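Local coordinates for cytosolic protein (Streptococcus thermophilus, PDB 2QZI), which is of unknown function but belongs to the DUF1827 family, folds as an antiparallel sheet flanked by helices, and binds sodium ions in the crystal, at residues 41-45 against 46-50; 75-78 against 79-82. All blocks are in the same frame, centred on the assembly; numbering follows the deposited sequence.

Contact 1. Residues 41-45 against 46-50; sequences FTQAP and KHYEL. With NA (sodium ion), chain F.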
loop_
_atom_site.group_PDB
_atom_site.type_symbol
_atom_site.label_atom_id
_atom_site.label_comp_id
_atom_site.label_asym_id
_atom_site.label_seq_id
_atom_site.Cartn_x
_atom_site.Cartn_y
_atom_site.Cartn_z
ATOM N N PHE A 41 3.392 -1.164 0.977
ATOM C CA PHE A 41 2.743 -1.986 -0.059
ATOM C C PHE A 41 3.226 -3.429 0.071
ATOM O O PHE A 41 4.428 -3.663 0.065
ATOM C CB PHE A 41 3.204 -1.457 -1.413
ATOM C CG PHE A 41 2.734 -2.263 -2.600
ATOM C CD1 PHE A 41 1.364 -2.499 -2.815
ATOM C CD2 PHE A 41 3.650 -2.784 -3.514
ATOM C CE1 PHE A 41 0.946 -3.231 -3.917
ATOM C CE2 PHE A 41 3.233 -3.570 -4.622
ATOM C CZ PHE A 41 1.874 -3.790 -4.809
ATOM N N THR A 42 2.293 -4.379 0.051
ATOM C CA THR A 42 2.607 -5.813 0.134
ATOM C C THR A 42 1.775 -6.669 -0.832
ATOM O O THR A 42 0.700 -6.265 -1.219
ATOM C CB THR A 42 2.306 -6.409 1.551
ATOM O OG1 THR A 42 0.899 -6.520 1.775
ATOM C CG2 THR A 42 2.935 -5.593 2.738
ATOM N N GLN A 43 2.325 -7.834 -1.225
ATOM C CA GLN A 43 1.645 -8.889 -1.949
ATOM C C GLN A 43 1.847 -10.163 -1.157
ATOM O O GLN A 43 2.928 -10.385 -0.677
ATOM C CB GLN A 43 2.104 -9.117 -3.390
ATOM C CG GLN A 43 1.020 -10.081 -4.121
ATOM C CD GLN A 43 1.396 -10.402 -5.527
ATOM O OE1 GLN A 43 2.451 -9.954 -5.982
ATOM N NE2 GLN A 43 0.556 -11.184 -6.239
ATOM N N ALA A 44 0.795 -10.994 -1.073
ATOM C CA ALA A 44 0.734 -12.269 -0.376
ATOM C C ALA A 44 -0.214 -13.153 -1.218
ATOM O O ALA A 44 -0.953 -12.625 -2.029
ATOM C CB ALA A 44 0.070 -12.086 1.057
ATOM N N PRO A 45 -0.195 -14.489 -1.027
ATOM C CA PRO A 45 -1.265 -15.229 -1.679
ATOM C C PRO A 45 -2.612 -14.600 -1.332
ATOM O O PRO A 45 -2.864 -14.319 -0.164
ATOM C CB PRO A 45 -1.152 -16.687 -1.073
ATOM C CG PRO A 45 0.393 -16.813 -0.791
ATOM C CD PRO A 45 0.726 -15.366 -0.271
ATOM N N LYS A 46 -3.446 -14.380 -2.342
ATOM C CA LYS A 46 -4.876 -14.063 -2.168
ATOM C C LYS A 46 -5.074 -12.555 -1.958
ATOM O O LYS A 46 -6.199 -12.092 -2.007
ATOM C CB LYS A 46 -5.532 -14.891 -1.048
ATOM C CG LYS A 46 -5.510 -16.349 -1.318
ATOM C CD LYS A 46 -6.384 -16.809 -2.539
ATOM C CE LYS A 46 -6.049 -18.276 -2.916
ATOM N NZ LYS A 46 -6.872 -18.877 -4.061
ATOM N N HIS A 47 -4.006 -11.765 -1.749
ATOM C CA HIS A 47 -4.270 -10.355 -1.568
ATOM C C HIS A 47 -3.044 -9.464 -1.664
ATOM O O HIS A 47 -1.986 -9.811 -1.164
ATOM C CB HIS A 47 -5.001 -10.065 -0.226
ATOM C CG HIS A 47 -4.242 -10.490 1.002
ATOM N ND1 HIS A 47 -3.999 -9.639 2.066
ATOM C CD2 HIS A 47 -3.715 -11.691 1.358
ATOM C CE1 HIS A 47 -3.322 -10.286 3.004
ATOM N NE2 HIS A 47 -3.110 -11.525 2.586
ATOM N N TYR A 48 -3.212 -8.293 -2.255
ATOM C CA TYR A 48 -2.248 -7.189 -2.095
ATOM C C TYR A 48 -2.796 -6.265 -1.003
ATOM O O TYR A 48 -3.988 -6.246 -0.756
ATOM C CB TYR A 48 -2.170 -6.329 -3.334
ATOM C CG TYR A 48 -1.619 -6.926 -4.596
ATOM C CD1 TYR A 48 -0.305 -6.675 -4.960
ATOM C CD2 TYR A 48 -2.446 -7.611 -5.510
ATOM C CE1 TYR A 48 0.221 -7.114 -6.148
ATOM C CE2 TYR A 48 -1.927 -8.079 -6.733
ATOM C CZ TYR A 48 -0.582 -7.814 -7.014
ATOM O OH TYR A 48 0.010 -8.201 -8.168
ATOM N N GLU A 49 -1.933 -5.474 -0.355
ATOM C CA GLU A 49 -2.381 -4.554 0.696
ATOM C C GLU A 49 -1.714 -3.205 0.493
ATOM O O GLU A 49 -0.593 -3.168 0.031
ATOM C CB GLU A 49 -2.072 -5.103 2.101
ATOM C CG GLU A 49 -2.841 -6.405 2.482
ATOM C CD GLU A 49 -4.338 -6.288 2.603
ATOM O OE1 GLU A 49 -4.839 -5.181 2.952
ATOM O OE2 GLU A 49 -5.007 -7.331 2.363
ATOM N N LEU A 50 -2.422 -2.095 0.731
ATOM C CA LEU A 50 -1.706 -0.780 0.853
ATOM C C LEU A 50 -2.113 -0.225 2.209
ATOM O O LEU A 50 -3.306 -0.364 2.589
ATOM C CB LEU A 50 -2.173 0.233 -0.193
ATOM C CG LEU A 50 -1.425 0.258 -1.498
ATOM C CD1 LEU A 50 -2.267 1.182 -2.361
ATOM C CD2 LEU A 50 0.014 0.841 -1.276
HETATM NA NA NA F . -0.495 -8.533 1.002
HETATM O O HOH W 1 -0.001 -9.738 3.567
#
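Strands 41-44 and 47-50 form the end of a beta hairpin, T42 and A44 being the hydrogen-bonded partners of E49 and H47, and a type II turn reverses the chain. P45 suits the turn's second position, where its ring holds phi in the range needed (-51°), while K46 takes the third with positive phi.

Side chains alternate between the two faces. On one, Q43 lies extended alongside Y48: its amide stacks on the tyrosine ring with planes 14° apart, and CG makes a CH-pi contact, 3.9 Å from the centroid of the Y48 ring. F41 meets Y48 rim to rim, CZ to CD1 at 3.6 Å, and touches L50.

On the opposite face sodium is bound by T42 OG1 at 2.6 Å, by H47 O and by a water. The first torsion of T42 (72°) brings its hydroxyl to the metal. H47 ND1 donates to the anti lone pair of E49 OE2 at 2.5 Å, nearly in the ring plane, which should fix the imidazole's rotation; H47 NE2 is hydrogen-bonded to D25 OD2.

The hairpin is central in the sheet: strand 28-34 pairs with 37-44, strand 94-100 flanks 47-53, and F71 of helix 61-74 meets F41.

Contact 2. Residues 75-78 against 79-82; sequences KIDK and DIVL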
loop_
_atom_site.group_PDB
_atom_site.type_symbol
_atom_site.label_atom_id
_atom_site.label_comp_id
_atom_site.label_asym_id
_atom_site.label_seq_id
_atom_site.Cartn_x
_atom_site.Cartn_y
_atom_site.Cartn_z
ATOM N N LYS A 75 2.021 -1.431 -10.122
ATOM C CA LYS A 75 2.550 -2.389 -9.163
ATOM C C LYS A 75 1.700 -3.607 -9.039
ATOM O O LYS A 75 2.202 -4.646 -8.672
ATOM C CB LYS A 75 2.732 -1.718 -7.795
ATOM C CG LYS A 75 3.704 -0.498 -7.853
ATOM C CD LYS A 75 5.136 -0.876 -7.850
ATOM C CE LYS A 75 5.949 0.381 -8.196
ATOM N NZ LYS A 75 7.406 0.263 -7.954
ATOM N N ILE A 76 0.410 -3.489 -9.368
ATOM C CA ILE A 76 -0.539 -4.498 -9.105
ATOM C C ILE A 76 -0.965 -5.198 -10.414
ATOM O O ILE A 76 -1.200 -4.554 -11.413
ATOM C CB ILE A 76 -1.730 -3.863 -8.370
ATOM C CG1 ILE A 76 -1.368 -3.542 -6.902
ATOM C CG2 ILE A 76 -2.912 -4.746 -8.448
ATOM C CD1 ILE A 76 -2.439 -2.771 -6.113
ATOM N N ASP A 77 -1.023 -6.526 -10.447
ATOM C CA ASP A 77 -1.332 -7.175 -11.715
ATOM C C ASP A 77 -2.877 -7.269 -11.685
ATOM O O ASP A 77 -3.429 -8.032 -10.892
ATOM C CB ASP A 77 -0.629 -8.541 -11.740
ATOM C CG ASP A 77 -1.045 -9.431 -12.923
ATOM O OD1 ASP A 77 -1.949 -9.083 -13.713
ATOM O OD2 ASP A 77 -0.446 -10.512 -13.064
ATOM N N LYS A 78 -3.571 -6.451 -12.489
ATOM C CA LYS A 78 -5.027 -6.314 -12.331
ATOM C C LYS A 78 -5.741 -7.556 -12.881
ATOM O O LYS A 78 -6.870 -7.888 -12.493
ATOM C CB LYS A 78 -5.567 -5.001 -12.951
ATOM C CG LYS A 78 -5.078 -3.693 -12.203
ATOM C CD LYS A 78 -5.651 -2.381 -12.810
ATOM C CE LYS A 78 -5.169 -2.057 -14.268
ATOM N NZ LYS A 78 -3.656 -1.897 -14.436
ATOM N N ASP A 79 -5.055 -8.254 -13.753
ATOM C CA ASP A 79 -5.577 -9.433 -14.309
ATOM C C ASP A 79 -5.975 -10.514 -13.220
ATOM O O ASP A 79 -6.931 -11.246 -13.417
ATOM C CB ASP A 79 -4.520 -9.957 -15.220
ATOM C CG ASP A 79 -5.069 -10.642 -16.423
ATOM O OD1 ASP A 79 -6.314 -10.573 -16.707
ATOM O OD2 ASP A 79 -4.219 -11.271 -17.096
ATOM N N ILE A 80 -5.244 -10.576 -12.100
ATOM C CA ILE A 80 -5.543 -11.520 -11.008
ATOM C C ILE A 80 -6.301 -10.870 -9.853
ATOM O O ILE A 80 -6.654 -11.556 -8.910
ATOM C CB ILE A 80 -4.255 -12.198 -10.404
ATOM C CG1 ILE A 80 -3.284 -11.106 -9.912
ATOM C CG2 ILE A 80 -3.722 -13.276 -11.394
ATOM C CD1 ILE A 80 -2.111 -11.538 -8.934
ATOM N N VAL A 81 -6.504 -9.549 -9.906
ATOM C CA VAL A 81 -7.220 -8.906 -8.846
ATOM C C VAL A 81 -8.700 -8.926 -9.057
ATOM O O VAL A 81 -9.185 -8.856 -10.165
ATOM C CB VAL A 81 -6.616 -7.531 -8.238
ATOM C CG1 VAL A 81 -5.593 -6.919 -9.016
ATOM C CG2 VAL A 81 -7.723 -6.524 -7.751
ATOM N N LEU A 82 -9.389 -9.103 -7.956
ATOM C CA LEU A 82 -10.829 -9.088 -7.891
ATOM C C LEU A 82 -11.285 -7.603 -7.692
ATOM O O LEU A 82 -11.504 -7.125 -6.573
ATOM C CB LEU A 82 -11.216 -9.975 -6.738
ATOM C CG LEU A 82 -11.451 -11.477 -7.016
ATOM C CD1 LEU A 82 -11.192 -11.952 -8.437
ATOM C CD2 LEU A 82 -10.797 -12.396 -5.991
HETATM O O HOH W 2 -1.278 -11.786 -15.409
#
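The carboxylates of D77 and D79 run side by side with their planes 37° apart, and I80 CG1 stands over one face of the D77 group, 4.1 Å from D77 CG. At the oxygen end, a water donates to D77 OD2 at 2.8 Å and more weakly to D79 OD2, so it links the two acids. D77 OD1 also approaches D79, lying 3.1 Å from D79 CB and accepting a weak bond from D79 N, the pattern of an Asx turn. With CG of D77 anti to its own N (chi1 171°), the carboxylate is turned forward along the chain to reach that N-H; aspartate is short enough to do this.

I80 N reaches D77 O weakly, and V81 N donates to K78 O at 3.1 Å, from well above the carbonyl plane. On the inner side V81 CG1 lies 3.5 Å from I76 CG2, the side chains crossing at about a right angle; V81 is nearly eclipsed (chi1 14°), so the tightness is doubtful. Both suit a buried place facing Y48 and F99 on I76's side and L86 on V81's. K78 instead sends its amine back to L72 O in helix 61-74.

With several polar links weak, this turn seems to rest as much on its apolar inner side as on its bonds. D77 OD1 and D79 OD2 stay 4.6 Å apart, and the bridging water probably eases their repulsion.

In the fold
The loop of contact 2 follows helix 61-74 and lies against the face of the contact 1 hairpin that carries F41, Q43 and Y48, with centres about 10 Å apart. Y48 OH and D77 N, 3.0 Å apart, probably share a hydrogen bond, so the tyrosine that Q43 stacks upon probably also holds the loop's backbone. Around it F41 CE1 makes an apolar contact with I76 CG1 at 3.8 Å, and the I80 methyl CD1 packs 3.8 Å from the Q43 amide nitrogen NE2. The sodium site of T42 and H47 occupies the other face of the hairpin, so loop and metal are separated by the sheet; the side chain of I76 is about 9 Å from a bound sodium.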